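Local coordinates for protein N-acetylmuramoyl-l-alanine amidase (PDB 3NE8) that probably hydrolyses the amide bond between N-acetylmuramic acid and L-alanine in peptidoglycan as a zinc-dependent amidase, remodelling the cell wall during division, at residues Asp58-Arg66 with Asn116-Glu127. Numbering follows the deposited sequence.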
loop_
_atom_site.group_PDB
_atom_site.type_symbol
_atom_site.label_atom_id
_atom_site.label_comp_id
_atom_site.label_asym_id
_atom_site.label_seq_id
_atom_site.Cartn_x
_atom_site.Cartn_y
_atom_site.Cartn_z
ATOM N N ASP A 58 -9.658 30.016 15.045
ATOM C CA ASP A 58 -10.873 29.500 15.648
ATOM C C ASP A 58 -12.078 29.938 14.829
ATOM O O ASP A 58 -12.721 30.943 15.144
ATOM C CB ASP A 58 -10.994 30.008 17.086
ATOM C CG ASP A 58 -12.156 29.394 17.815
ATOM O OD1 ASP A 58 -12.508 28.250 17.501
ATOM O OD2 ASP A 58 -12.716 30.061 18.707
ATOM N N ILE A 59 -12.367 29.202 13.765
ATOM C CA ILE A 59 -13.522 29.483 12.925
ATOM C C ILE A 59 -14.274 28.188 12.657
ATOM O O ILE A 59 -13.702 27.093 12.706
ATOM C CB ILE A 59 -13.122 30.103 11.566
ATOM C CG1 ILE A 59 -12.098 29.222 10.845
ATOM C CG2 ILE A 59 -12.598 31.519 11.749
ATOM C CD1 ILE A 59 -11.870 29.593 9.389
ATOM N N PHE A 60 -15.560 28.326 12.359
ATOM C CA PHE A 60 -16.425 27.211 12.000
ATOM C C PHE A 60 -16.352 26.969 10.491
ATOM O O PHE A 60 -16.419 27.915 9.707
ATOM C CB PHE A 60 -17.868 27.538 12.415
ATOM C CG PHE A 60 -18.884 26.480 12.040
ATOM C CD1 PHE A 60 -19.176 25.441 12.917
ATOM C CD2 PHE A 60 -19.547 26.521 10.820
ATOM C CE1 PHE A 60 -20.111 24.466 12.587
ATOM C CE2 PHE A 60 -20.476 25.541 10.484
ATOM C CZ PHE A 60 -20.762 24.524 11.366
ATOM N N LEU A 61 -16.221 25.705 10.089
ATOM C CA LEU A 61 -16.264 25.321 8.679
ATOM C C LEU A 61 -17.166 24.121 8.500
ATOM O O LEU A 61 -17.048 23.129 9.218
ATOM C CB LEU A 61 -14.873 24.937 8.172
ATOM C CG LEU A 61 -13.803 26.018 8.059
ATOM C CD1 LEU A 61 -12.464 25.376 7.678
ATOM C CD2 LEU A 61 -14.208 27.067 7.049
ATOM N N ARG A 62 -18.065 24.205 7.529
ATOM C CA ARG A 62 -18.831 23.034 7.131
ATOM C C ARG A 62 -17.900 21.950 6.593
ATOM O O ARG A 62 -16.831 22.236 6.044
ATOM C CB ARG A 62 -19.872 23.416 6.086
ATOM C CG ARG A 62 -20.985 24.285 6.667
ATOM C CD ARG A 62 -22.327 23.860 6.183
ATOM N NE ARG A 62 -23.412 24.236 7.086
ATOM C CZ ARG A 62 -24.636 23.755 6.947
ATOM N NH1 ARG A 62 -24.885 22.897 5.964
ATOM N NH2 ARG A 62 -25.605 24.109 7.775
ATOM N N LEU A 63 -18.316 20.701 6.737
ATOM C CA LEU A 63 -17.490 19.582 6.294
ATOM C C LEU A 63 -17.170 19.670 4.796
ATOM O O LEU A 63 -16.028 19.409 4.382
ATOM C CB LEU A 63 -18.151 18.253 6.656
ATOM C CG LEU A 63 -18.403 18.060 8.160
ATOM C CD1 LEU A 63 -18.938 16.659 8.424
ATOM C CD2 LEU A 63 -17.151 18.324 8.988
ATOM N N SER A 64 -18.147 20.061 3.989
ATOM C CA SER A 64 -17.912 20.181 2.558
ATOM C C SER A 64 -16.861 21.235 2.228
ATOM O O SER A 64 -16.152 21.124 1.216
ATOM C CB SER A 64 -19.214 20.498 1.827
ATOM O OG SER A 64 -19.722 21.756 2.245
ATOM N N GLU A 65 -16.770 22.279 3.046
ATOM C CA GLU A 65 -15.773 23.311 2.815
ATOM C C GLU A 65 -14.369 22.784 3.122
ATOM O O GLU A 65 -13.405 23.162 2.464
ATOM C CB GLU A 65 -16.076 24.553 3.651
ATOM C CG GLU A 65 -15.313 25.783 3.216
ATOM C CD GLU A 65 -15.824 26.356 1.903
ATOM O OE1 GLU A 65 -16.927 25.965 1.466
ATOM O OE2 GLU A 65 -15.125 27.202 1.311
ATOM N N ARG A 66 -14.256 21.913 4.120
ATOM C CA ARG A 66 -12.970 21.300 4.440
ATOM C C ARG A 66 -12.499 20.427 3.271
ATOM O O ARG A 66 -11.335 20.490 2.863
ATOM C CB ARG A 66 -13.101 20.503 5.740
ATOM C CG ARG A 66 -13.508 21.381 6.929
ATOM C CD ARG A 66 -13.991 20.548 8.094
ATOM N NE ARG A 66 -14.625 21.354 9.137
ATOM C CZ ARG A 66 -14.045 21.698 10.284
ATOM N NH1 ARG A 66 -12.792 21.333 10.550
ATOM N NH2 ARG A 66 -14.715 22.436 11.165
ATOM N N ASN A 116 -21.089 13.925 11.618
ATOM C CA ASN A 116 -21.672 14.520 10.425
ATOM C C ASN A 116 -22.688 15.602 10.763
ATOM O O ASN A 116 -22.877 16.547 9.995
ATOM C CB ASN A 116 -22.333 13.453 9.554
ATOM C CG ASN A 116 -21.320 12.558 8.850
ATOM O OD1 ASN A 116 -20.147 12.923 8.678
ATOM N ND2 ASN A 116 -21.775 11.386 8.426
ATOM N N LYS A 117 -23.326 15.487 11.918
ATOM C CA LYS A 117 -24.386 16.414 12.304
ATOM C C LYS A 117 -23.886 17.788 12.730
ATOM O O LYS A 117 -24.669 18.723 12.850
ATOM C CB LYS A 117 -25.239 15.807 13.416
ATOM C CG LYS A 117 -26.090 14.640 12.948
ATOM C CD LYS A 117 -26.775 13.928 14.100
ATOM C CE LYS A 117 -27.485 12.674 13.613
ATOM N NZ LYS A 117 -28.058 11.881 14.735
ATOM N N VAL A 118 -22.582 17.921 12.961
ATOM C CA VAL A 118 -22.066 19.206 13.446
ATOM C C VAL A 118 -22.248 20.362 12.463
ATOM O O VAL A 118 -22.258 21.529 12.880
ATOM C CB VAL A 118 -20.591 19.128 13.897
ATOM C CG1 VAL A 118 -20.444 18.135 15.039
ATOM C CG2 VAL A 118 -19.691 18.784 12.728
ATOM N N ASP A 119 -22.433 20.064 11.179
ATOM C CA ASP A 119 -22.723 21.119 10.208
ATOM C C ASP A 119 -23.908 21.963 10.660
ATOM O O ASP A 119 -23.964 23.166 10.395
ATOM C CB ASP A 119 -23.094 20.533 8.847
ATOM C CG ASP A 119 -21.895 20.151 8.002
ATOM O OD1 ASP A 119 -20.754 20.551 8.305
ATOM O OD2 ASP A 119 -22.129 19.462 6.990
ATOM N N LEU A 120 -24.871 21.321 11.314
ATOM C CA LEU A 120 -26.122 21.985 11.670
ATOM C C LEU A 120 -25.954 22.999 12.789
ATOM O O LEU A 120 -26.878 23.758 13.064
ATOM C CB LEU A 120 -27.180 20.958 12.070
ATOM C CG LEU A 120 -27.547 19.922 11.005
ATOM C CD1 LEU A 120 -28.615 18.955 11.515
ATOM C CD2 LEU A 120 -28.007 20.592 9.720
ATOM N N LEU A 121 -24.778 23.038 13.411
ATOM C CA LEU A 121 -24.562 23.953 14.529
ATOM C C LEU A 121 -24.535 25.427 14.124
ATOM O O LEU A 121 -24.617 26.305 14.987
ATOM C CB LEU A 121 -23.290 23.589 15.297
ATOM C CG LEU A 121 -23.350 22.234 16.005
ATOM C CD1 LEU A 121 -21.965 21.834 16.513
ATOM C CD2 LEU A 121 -24.373 22.231 17.133
ATOM N N ASP A 122 -24.427 25.711 12.826
ATOM C CA ASP A 122 -24.552 27.097 12.372
ATOM C C ASP A 122 -26.022 27.496 12.216
ATOM O O ASP A 122 -26.342 28.648 11.904
ATOM C CB ASP A 122 -23.765 27.358 11.079
ATOM C CG ASP A 122 -24.206 26.482 9.919
ATOM O OD1 ASP A 122 -25.294 25.870 9.990
ATOM O OD2 ASP A 122 -23.441 26.421 8.924
ATOM N N GLY A 123 -26.925 26.558 12.468
ATOM C CA GLY A 123 -28.351 26.814 12.368
ATOM C C GLY A 123 -28.855 26.966 10.945
ATOM O O GLY A 123 -29.991 27.384 10.736
ATOM N N LEU A 124 -28.030 26.613 9.964
ATOM C CA LEU A 124 -28.463 26.629 8.570
ATOM C C LEU A 124 -28.839 25.211 8.136
ATOM O O LEU A 124 -28.475 24.243 8.799
ATOM C CB LEU A 124 -27.366 27.198 7.673
ATOM C CG LEU A 124 -26.774 28.552 8.077
ATOM C CD1 LEU A 124 -25.806 29.049 7.006
ATOM C CD2 LEU A 124 -27.850 29.588 8.345
ATOM N N PRO A 125 -29.595 25.085 7.036
ATOM C CA PRO A 125 -30.044 23.760 6.591
ATOM C C PRO A 125 -28.903 22.810 6.212
ATOM O O PRO A 125 -27.792 23.236 5.906
ATOM C CB PRO A 125 -30.911 24.079 5.368
ATOM C CG PRO A 125 -31.350 25.494 5.577
ATOM C CD PRO A 125 -30.173 26.164 6.222
ATOM N N LYS A 126 -29.198 21.515 6.269
ATOM C CA LYS A 126 -28.273 20.466 5.868
ATOM C C LYS A 126 -27.948 20.620 4.390
ATOM O O LYS A 126 -28.786 21.040 3.607
ATOM C CB LYS A 126 -28.936 19.103 6.100
ATOM C CG LYS A 126 -28.062 17.912 5.739
ATOM C CD LYS A 126 -28.817 16.600 5.891
ATOM C CE LYS A 126 -27.943 15.421 5.480
ATOM N NZ LYS A 126 -28.665 14.125 5.589
ATOM N N GLU A 127 -26.732 20.270 3.989
ATOM C CA GLU A 127 -26.432 20.290 2.560
ATOM C C GLU A 127 -26.306 18.889 1.973
ATOM O O GLU A 127 -26.742 17.912 2.577
ATOM C CB GLU A 127 -25.167 21.091 2.288
ATOM C CG GLU A 127 -23.933 20.483 2.885
ATOM C CD GLU A 127 -22.768 21.427 2.811
ATOM O OE1 GLU A 127 -22.173 21.547 1.720
ATOM O OE2 GLU A 127 -22.464 22.063 3.840
HETATM O O HOH W 1 -18.995 21.424 10.404
#
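Arg62 reaches across to the 116-127 loop and lays its guanidinium almost coplanar with the carboxylate of Asp122, the planes 18° apart. The grip is side-on: NE donates to Asp122 OD2 at 2.9 Å, while NH2 meets the syn lone pair of Asp122 OD1 at 2.8 Å. Asp122 OD1 also accepts from Leu124 N, an Asx turn that steadies the carboxylate. Arginine suits the place because its remaining N-H groups can serve the turn too: NH1 donates to Pro125 O at 2.9 Å and makes a weak, long salt bridge to Glu127 OE2. Glu127 OE1 is hydrogen-bonded to Ser64 OG, which approaches from above the carboxylate plane.

Asp119 OD1 accepts from Leu63 N on its syn lone pair, 2.9 Å; a water bridges the same oxygen to Leu61 O. Branched Leu63 packs CG on Asp119 and CD1 on Asn116. Phe60 CG stands anti to the backbone N (chi1 177°), sending the flat ring toward the loop, its C-H edge against the carbonyl oxygens of Val118 and Asp119.

A salt-bridge network of Arg62, Asp122 and Glu127 thus ties the N-cap of helix 63-72 to the 3-10 turn after helix 106-116, where Val118's side chain lies about 6 Å from the zinc held by His13, Glu28, His82, Asp84 and Glu115.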